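Side-chain contacts in putative thiosugar synthase (Amycolatopsis orientalis, PDB 4N6F), which probably makes a 2-thiosugar from a sugar phosphate, taking its sulfur from a sulfur-carrier protein, in a barrel related to thiazole synthase: residues A[12-17]-A[23-28]; A[39-44]-A[225-230]. One frame throughout, in Å; residues are numbered along the deposited sequence.

Contact 1 of 2, residues A[12-17]-A[23-28]; sequences EPWLKI and RSRILV
The Arg25 guanidinium runs past the indole of Trp14 against the direction of that side chain, its plane turned 35° from the ring. It passes beside the pyrrole part of the indole. Arg25 NH1 lies 3.6 Å from Trp14 CB, and Trp14 CD1 sits 3.7 Å above the guanidinium plane, toward its rim. The bend in the Arg25 chain at chi2 (-69°) brings its end back to the indole, although its CB points away from 12-17. Arg25 NH1 is also hydrogen-bonded to Ser212 O, which helps fix the guanidinium.

The indole nitrogen makes the one hydrogen bond between the segments. Trp14 NE1 donates to Ser24 O at 2.9 Å, with an N-H...O angle of 151°. The donor stands above the carbonyl plane. Arg23 O lies at the ring edge, 3.6 Å from Trp14 CD1. A leucine in place of Trp14 would probably leave Ser24 O without this donor and the Arg25 guanidinium with less to lie against.

The Arg23 chain lies alongside Pro13, both heading the same way. Pro13 CG lies over the rim of one guanidinium face, 4.0 Å from Arg23 NH2. The polar end of Arg23 is held by a salt bridge to Glu21 and a bond to Asp11 O. Trp14 and Leu15 sit opposite Phe22 in a classic beta bulge at the open end of the N-terminal hairpin (15-17 and 20-22), just before barrel strand 26-28.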
ATOM      1  N   GLU A  12      13.736  -2.869  12.958  1.00 56.11           N
ATOM      2  CA  GLU A  12      14.662  -1.825  13.383  1.00 55.11           C
ATOM      3  C   GLU A  12      13.844  -0.737  14.073  1.00 44.86           C
ATOM      4  O   GLU A  12      12.762  -0.397  13.603  1.00 45.55           O
ATOM      5  CB  GLU A  12      15.395  -1.208  12.177  1.00 61.10           C
ATOM      6  CG  GLU A  12      16.841  -1.654  11.997  1.00 66.97           C
ATOM      7  CD  GLU A  12      17.765  -1.099  13.071  1.00 71.53           C
ATOM      8  OE1 GLU A  12      17.820   0.143  13.230  1.00 74.30           O
ATOM      9  OE2 GLU A  12      18.441  -1.904  13.753  1.00 72.85           O
ATOM     10  N   PRO A  13      14.336  -0.195  15.192  1.00 36.86           N
ATOM     11  CA  PRO A  13      13.665   1.008  15.679  1.00 33.28           C
ATOM     12  C   PRO A  13      13.977   2.183  14.750  1.00 29.02           C
ATOM     13  O   PRO A  13      15.109   2.325  14.309  1.00 28.73           O
ATOM     14  CB  PRO A  13      14.260   1.224  17.080  1.00 34.46           C
ATOM     15  CG  PRO A  13      15.259   0.129  17.302  1.00 35.05           C
ATOM     16  CD  PRO A  13      15.529  -0.531  15.984  1.00 35.86           C
ATOM     17  N   TRP A  14      12.968   2.990  14.433  1.00 25.68           N
ATOM     18  CA  TRP A  14      13.147   4.183  13.603  1.00 23.32           C
ATOM     19  C   TRP A  14      13.379   5.413  14.477  1.00 23.30           C
ATOM     20  O   TRP A  14      13.714   6.478  13.974  1.00 24.27           O
ATOM     21  CB  TRP A  14      11.943   4.405  12.668  1.00 22.48           C
ATOM     22  CG  TRP A  14      10.594   4.422  13.361  1.00 21.83           C
ATOM     23  CD1 TRP A  14       9.808   3.344  13.648  1.00 21.68           C
ATOM     24  CD2 TRP A  14       9.898   5.565  13.858  1.00 21.56           C
ATOM     25  NE1 TRP A  14       8.672   3.743  14.303  1.00 21.78           N
ATOM     26  CE2 TRP A  14       8.697   5.104  14.440  1.00 21.84           C
ATOM     27  CE3 TRP A  14      10.169   6.938  13.868  1.00 22.63           C
ATOM     28  CZ2 TRP A  14       7.765   5.963  15.016  1.00 21.59           C
ATOM     29  CZ3 TRP A  14       9.242   7.796  14.442  1.00 22.56           C
ATOM     30  CH2 TRP A  14       8.055   7.304  15.008  1.00 22.31           C
ATOM     31  N   LEU A  15      13.180   5.260  15.781  1.00 23.00           N
ATOM     32  CA  LEU A  15      13.395   6.328  16.735  1.00 23.32           C
ATOM     33  C   LEU A  15      13.705   5.714  18.087  1.00 23.60           C
ATOM     34  O   LEU A  15      13.134   4.679  18.468  1.00 22.62           O
ATOM     35  CB  LEU A  15      12.148   7.212  16.846  1.00 23.61           C
ATOM     36  CG  LEU A  15      12.206   8.403  17.809  1.00 24.12           C
ATOM     37  CD1 LEU A  15      13.272   9.401  17.381  1.00 24.97           C
ATOM     38  CD2 LEU A  15      10.841   9.071  17.885  1.00 24.12           C
ATOM     39  N   LYS A  16      14.618   6.351  18.808  1.00 22.92           N
ATOM     40  CA  LYS A  16      14.940   5.933  20.161  1.00 23.40           C
ATOM     41  C   LYS A  16      15.085   7.168  21.039  1.00 22.61           C
ATOM     42  O   LYS A  16      15.763   8.109  20.663  1.00 23.12           O
ATOM     43  CB  LYS A  16      16.233   5.111  20.181  1.00 24.24           C
ATOM     44  CG  LYS A  16      16.451   4.418  21.514  1.00 25.69           C
ATOM     45  CD  LYS A  16      17.650   3.482  21.496  1.00 27.16           C
ATOM     46  CE  LYS A  16      17.626   2.601  22.734  1.00 27.69           C
ATOM     47  NZ  LYS A  16      18.913   2.654  23.444  1.00 29.04           N
ATOM     48  N   ILE A  17      14.436   7.189  22.195  1.00 22.78           N
ATOM     49  CA  ILE A  17      14.559   8.331  23.113  1.00 22.37           C
ATOM     50  C   ILE A  17      14.879   7.771  24.468  1.00 22.72           C
ATOM     51  O   ILE A  17      14.063   7.059  25.046  1.00 23.39           O
ATOM     52  CB  ILE A  17      13.279   9.186  23.177  1.00 22.64           C
ATOM     53  CG1 ILE A  17      12.943   9.725  21.793  1.00 22.29           C
ATOM     54  CG2 ILE A  17      13.455  10.332  24.172  1.00 22.19           C
ATOM     55  CD1 ILE A  17      11.557  10.300  21.656  1.00 22.65           C
ATOM     56  N   ARG A  23       9.335   1.187  17.326  1.00 27.17           N
ATOM     57  CA  ARG A  23       9.454   0.226  16.232  1.00 29.69           C
ATOM     58  C   ARG A  23       8.243   0.196  15.295  1.00 27.86           C
ATOM     59  O   ARG A  23       8.400   0.105  14.072  1.00 26.64           O
ATOM     60  CB  ARG A  23       9.641  -1.185  16.789  1.00 33.20           C
ATOM     61  CG  ARG A  23      10.931  -1.401  17.556  1.00 37.75           C
ATOM     62  CD  ARG A  23      11.052  -2.855  18.004  1.00 40.49           C
ATOM     63  NE  ARG A  23      12.431  -3.319  17.905  1.00 44.47           N
ATOM     64  CZ  ARG A  23      13.370  -3.121  18.828  1.00 48.17           C
ATOM     65  NH1 ARG A  23      13.095  -2.465  19.949  1.00 48.71           N
ATOM     66  NH2 ARG A  23      14.602  -3.585  18.626  1.00 50.74           N
ATOM     67  N   SER A  24       7.043   0.205  15.869  1.00 26.01           N
ATOM     68  CA  SER A  24       5.823   0.137  15.084  1.00 26.41           C
ATOM     69  C   SER A  24       5.749   1.320  14.149  1.00 24.85           C
ATOM     70  O   SER A  24       6.041   2.439  14.548  1.00 23.34           O
ATOM     71  CB  SER A  24       4.579   0.160  15.968  1.00 27.74           C
ATOM     72  OG  SER A  24       4.701  -0.784  17.014  1.00 30.57           O
ATOM     73  N   ARG A  25       5.328   1.049  12.921  1.00 24.06           N
ATOM     74  CA  ARG A  25       5.252   2.042  11.867  1.00 25.06           C
ATOM     75  C   ARG A  25       3.889   2.727  11.778  1.00 24.65           C
ATOM     76  O   ARG A  25       3.686   3.594  10.930  1.00 24.80           O
ATOM     77  CB  ARG A  25       5.557   1.359  10.538  1.00 26.22           C
ATOM     78  CG  ARG A  25       6.898   0.660  10.511  1.00 26.99           C
ATOM     79  CD  ARG A  25       7.991   1.704  10.546  1.00 27.06           C
ATOM     80  NE  ARG A  25       9.320   1.123  10.632  1.00 27.40           N
ATOM     81  CZ  ARG A  25      10.432   1.746  10.254  1.00 27.40           C
ATOM     82  NH1 ARG A  25      10.390   2.974   9.750  1.00 25.38           N
ATOM     83  NH2 ARG A  25      11.594   1.125  10.372  1.00 28.98           N
ATOM     84  N   ILE A  26       2.958   2.314  12.632  1.00 24.39           N
ATOM     85  CA  ILE A  26       1.656   2.948  12.753  1.00 24.56           C
ATOM     86  C   ILE A  26       1.539   3.512  14.165  1.00 24.75           C
ATOM     87  O   ILE A  26       1.699   2.776  15.143  1.00 23.26           O
ATOM     88  CB  ILE A  26       0.513   1.936  12.541  1.00 24.22           C
ATOM     89  CG1 ILE A  26       0.547   1.337  11.130  1.00 24.63           C
ATOM     90  CG2 ILE A  26      -0.828   2.595  12.774  1.00 24.32           C
ATOM     91  CD1 ILE A  26       0.323   2.349  10.021  1.00 24.72           C
ATOM     92  N   LEU A  27       1.291   4.815  14.262  1.00 24.77           N
ATOM     93  CA  LEU A  27       0.889   5.436  15.513  1.00 26.19           C
ATOM     94  C   LEU A  27      -0.614   5.650  15.431  1.00 26.18           C
ATOM     95  O   LEU A  27      -1.135   5.983  14.365  1.00 25.63           O
ATOM     96  CB  LEU A  27       1.594   6.777  15.724  1.00 27.46           C
ATOM     97  CG  LEU A  27       3.118   6.798  15.870  1.00 29.03           C
ATOM     98  CD1 LEU A  27       3.634   8.226  15.882  1.00 32.26           C
ATOM     99  CD2 LEU A  27       3.551   6.147  17.152  1.00 31.34           C
ATOM    100  N   VAL A  28      -1.313   5.454  16.541  1.00 26.74           N
ATOM    101  CA  VAL A  28      -2.755   5.646  16.575  1.00 27.23           C
ATOM    102  C   VAL A  28      -3.101   6.803  17.492  1.00 28.08           C
ATOM    103  O   VAL A  28      -2.785   6.780  18.685  1.00 25.50           O
ATOM    104  CB  VAL A  28      -3.496   4.387  17.045  1.00 28.75           C
ATOM    105  CG1 VAL A  28      -4.998   4.618  16.984  1.00 31.32           C
ATOM    106  CG2 VAL A  28      -3.123   3.195  16.180  1.00 29.34           C
TER

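Contact 2 of 2, residues A[39-44]-A[225-230]; sequences VRDVLN and SPLLMA
Asp41 OD1 is gripped by two nitrogens of the neighbouring Arg40. Arg40 NH1 donates to Asp41 OD1 at 2.9 Å, on the syn side. Arg40 NE reaches the same Asp41 OD1 at 3.0 Å, from above the carboxylate plane. Both nitrogens come from the same face of the carboxylate, while the oxygen lies in the guanidinium plane. A chi1 of -69°, with Asp41 CG anti to the carbonyl carbon, sets the carboxylate within reach of Arg40. Arg40 NH2 has a second acid partner, Glu72, which also binds calcium.

Helix 226-245 meets the Asp41 side chain with hydrocarbon. Asp41 CB points toward that helix. Leu227 crosses it at a slant, with Leu227 CD1 3.4 Å from Asp41 CB. Leu227 CD2 lies alongside the carboxylate, 4.0 Å from Asp41 CG.

On the buried side of the helix pair, Val42 CG2 meets Pro226 CB at 4.3 Å. The methyl of Ala230 packs against the backbone of helix 36-46, its CB 4.0 Å from Val42 O. Leu220 touches both Val42 and Ala230. Over these short segments the helix axes come within 8.6 Å and cross at 22°, nearly parallel, as expected of the first and last main helices packing round a TIM barrel. The chemistry implies an apolar seam between the helices. The salt bridges run along one helix and on to Glu72, and probably offset the Asp41 charge beside Leu227.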
ATOM      1  N   VAL A  39     -10.089   1.177  21.882  1.00 37.59           N
ATOM      2  CA  VAL A  39      -8.674   1.473  22.051  1.00 36.92           C
ATOM      3  C   VAL A  39      -7.889   0.167  22.032  1.00 35.65           C
ATOM      4  O   VAL A  39      -6.940   0.021  21.268  1.00 33.11           O
ATOM      5  CB  VAL A  39      -8.398   2.264  23.343  1.00 36.84           C
ATOM      6  CG1 VAL A  39      -6.905   2.362  23.617  1.00 37.52           C
ATOM      7  CG2 VAL A  39      -8.982   3.664  23.242  1.00 37.69           C
ATOM      8  N   ARG A  40      -8.319  -0.785  22.855  1.00 35.39           N
ATOM      9  CA  ARG A  40      -7.672  -2.096  22.942  1.00 35.72           C
ATOM     10  C   ARG A  40      -7.533  -2.733  21.561  1.00 34.30           C
ATOM     11  O   ARG A  40      -6.438  -3.083  21.139  1.00 30.82           O
ATOM     12  CB  ARG A  40      -8.481  -3.010  23.865  1.00 36.20           C
ATOM     13  CG  ARG A  40      -7.978  -4.444  23.991  1.00 37.85           C
ATOM     14  CD  ARG A  40      -9.092  -5.339  24.523  1.00 39.45           C
ATOM     15  NE  ARG A  40     -10.133  -5.550  23.512  1.00 40.71           N
ATOM     16  CZ  ARG A  40     -11.436  -5.692  23.757  1.00 42.55           C
ATOM     17  NH1 ARG A  40     -12.274  -5.875  22.743  1.00 44.30           N
ATOM     18  NH2 ARG A  40     -11.922  -5.629  24.991  1.00 42.73           N
ATOM     19  N   ASP A  41      -8.649  -2.859  20.853  1.00 35.42           N
ATOM     20  CA  ASP A  41      -8.662  -3.605  19.597  1.00 36.63           C
ATOM     21  C   ASP A  41      -7.816  -2.931  18.530  1.00 34.43           C
ATOM     22  O   ASP A  41      -7.114  -3.585  17.769  1.00 35.42           O
ATOM     23  CB  ASP A  41     -10.095  -3.777  19.086  1.00 39.44           C
ATOM     24  CG  ASP A  41     -10.926  -4.723  19.951  1.00 40.97           C
ATOM     25  OD1 ASP A  41     -10.373  -5.683  20.552  1.00 42.52           O
ATOM     26  OD2 ASP A  41     -12.154  -4.506  20.016  1.00 45.08           O
ATOM     27  N   VAL A  42      -7.888  -1.611  18.494  1.00 34.03           N
ATOM     28  CA  VAL A  42      -7.171  -0.817  17.509  1.00 32.79           C
ATOM     29  C   VAL A  42      -5.664  -0.844  17.783  1.00 31.33           C
ATOM     30  O   VAL A  42      -4.882  -1.032  16.858  1.00 29.25           O
ATOM     31  CB  VAL A  42      -7.750   0.619  17.458  1.00 34.05           C
ATOM     32  CG1 VAL A  42      -6.707   1.655  17.125  1.00 35.94           C
ATOM     33  CG2 VAL A  42      -8.909   0.686  16.470  1.00 35.05           C
ATOM     34  N   LEU A  43      -5.257  -0.670  19.041  1.00 29.39           N
ATOM     35  CA  LEU A  43      -3.830  -0.726  19.367  1.00 29.44           C
ATOM     36  C   LEU A  43      -3.244  -2.123  19.124  1.00 29.42           C
ATOM     37  O   LEU A  43      -2.121  -2.235  18.628  1.00 27.90           O
ATOM     38  CB  LEU A  43      -3.550  -0.254  20.795  1.00 28.67           C
ATOM     39  CG  LEU A  43      -3.748   1.246  21.067  1.00 29.21           C
ATOM     40  CD1 LEU A  43      -3.516   1.563  22.540  1.00 29.44           C
ATOM     41  CD2 LEU A  43      -2.847   2.122  20.214  1.00 29.42           C
ATOM     42  N   ASN A  44      -4.003  -3.172  19.452  1.00 28.81           N
ATOM     43  CA  ASN A  44      -3.583  -4.549  19.151  1.00 29.27           C
ATOM     44  C   ASN A  44      -3.461  -4.798  17.655  1.00 27.53           C
ATOM     45  O   ASN A  44      -2.411  -5.214  17.187  1.00 26.58           O
ATOM     46  CB  ASN A  44      -4.543  -5.592  19.757  1.00 30.64           C
ATOM     47  CG  ASN A  44      -4.293  -5.838  21.238  1.00 33.59           C
ATOM     48  OD1 ASN A  44      -3.166  -5.717  21.724  1.00 34.72           O
ATOM     49  ND2 ASN A  44      -5.345  -6.207  21.961  1.00 35.30           N
ATOM     50  N   SER A 225     -15.254  -1.541   9.610  1.00 43.44           N
ATOM     51  CA  SER A 225     -14.539  -2.319  10.624  1.00 39.58           C
ATOM     52  C   SER A 225     -13.198  -1.671  10.964  1.00 38.47           C
ATOM     53  O   SER A 225     -12.211  -1.860  10.240  1.00 36.81           O
ATOM     54  CB  SER A 225     -14.305  -3.757  10.171  1.00 39.46           C
ATOM     55  OG  SER A 225     -13.508  -4.424  11.143  1.00 39.03           O
ATOM     56  N   PRO A 226     -13.150  -0.918  12.074  1.00 36.36           N
ATOM     57  CA  PRO A 226     -11.904  -0.313  12.526  1.00 37.10           C
ATOM     58  C   PRO A 226     -10.767  -1.314  12.699  1.00 35.86           C
ATOM     59  O   PRO A 226      -9.612  -0.983  12.418  1.00 33.36           O
ATOM     60  CB  PRO A 226     -12.288   0.307  13.877  1.00 37.82           C
ATOM     61  CG  PRO A 226     -13.747   0.605  13.744  1.00 36.54           C
ATOM     62  CD  PRO A 226     -14.288  -0.529  12.930  1.00 37.38           C
ATOM     63  N   LEU A 227     -11.100  -2.525  13.139  1.00 35.77           N
ATOM     64  CA  LEU A 227     -10.104  -3.553  13.423  1.00 36.49           C
ATOM     65  C   LEU A 227      -9.379  -4.002  12.175  1.00 35.17           C
ATOM     66  O   LEU A 227      -8.156  -4.077  12.172  1.00 34.67           O
ATOM     67  CB  LEU A 227     -10.741  -4.773  14.099  1.00 39.18           C
ATOM     68  CG  LEU A 227     -10.849  -4.663  15.613  1.00 42.46           C
ATOM     69  CD1 LEU A 227     -11.489  -3.336  16.011  1.00 44.64           C
ATOM     70  CD2 LEU A 227     -11.630  -5.839  16.186  1.00 42.73           C
ATOM     71  N   LEU A 228     -10.147  -4.317  11.138  1.00 33.78           N
ATOM     72  CA  LEU A 228      -9.601  -4.717   9.846  1.00 34.94           C
ATOM     73  C   LEU A 228      -8.750  -3.624   9.201  1.00 31.84           C
ATOM     74  O   LEU A 228      -7.753  -3.934   8.557  1.00 30.54           O
ATOM     75  CB  LEU A 228     -10.724  -5.101   8.866  1.00 37.13           C
ATOM     76  CG  LEU A 228     -11.056  -6.576   8.655  1.00 41.71           C
ATOM     77  CD1 LEU A 228     -11.223  -7.323   9.970  1.00 44.14           C
ATOM     78  CD2 LEU A 228     -12.323  -6.698   7.816  1.00 42.74           C
ATOM     79  N   MET A 229      -9.167  -2.366   9.337  1.00 28.01           N
ATOM     80  CA  MET A 229      -8.417  -1.251   8.756  1.00 27.66           C
ATOM     81  C   MET A 229      -7.110  -1.031   9.513  1.00 26.54           C
ATOM     82  O   MET A 229      -6.086  -0.783   8.901  1.00 27.14           O
ATOM     83  CB  MET A 229      -9.231   0.046   8.733  1.00 27.00           C
ATOM     84  CG  MET A 229      -8.489   1.234   8.121  1.00 26.68           C
ATOM     85  SD  MET A 229      -7.969   0.962   6.420  1.00 28.34           S
ATOM     86  CE  MET A 229      -9.428   1.467   5.511  1.00 27.43           C
ATOM     87  N   ALA A 230      -7.159  -1.129  10.837  1.00 26.30           N
ATOM     88  CA  ALA A 230      -5.958  -1.084  11.655  1.00 25.86           C
ATOM     89  C   ALA A 230      -4.986  -2.181  11.218  1.00 26.64           C
ATOM     90  O   ALA A 230      -3.802  -1.904  10.996  1.00 25.36           O
ATOM     91  CB  ALA A 230      -6.303  -1.227  13.121  1.00 25.47           C
TER

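Overall arrangement
Contact 1 is a surface contact and contact 2 is partly buried. They hold different elements. Contact 1 joins the loop leading into the N-terminal hairpin to the chain entering strand 26-28. Contact 2 packs helix 36-46 against helix 226-245. Strand 26-28 leads to helix 36-46 along the chain, and the two contacts touch where Val28 CG1 packs on Val42 CG1 at 3.4 Å. Helix 226-245 also touches Arg25 through Ala237 and Leu241. Contact 1 relies on an indole, two arginines and backbone carbonyls. Contact 2 is aliphatic between its segments, with its charges paired along one helix. Segment 225-230 also meets the second subunit: Ser246 of that subunit packs on Leu228 and Met229, and Ser225 makes backbone hydrogen bonds to it.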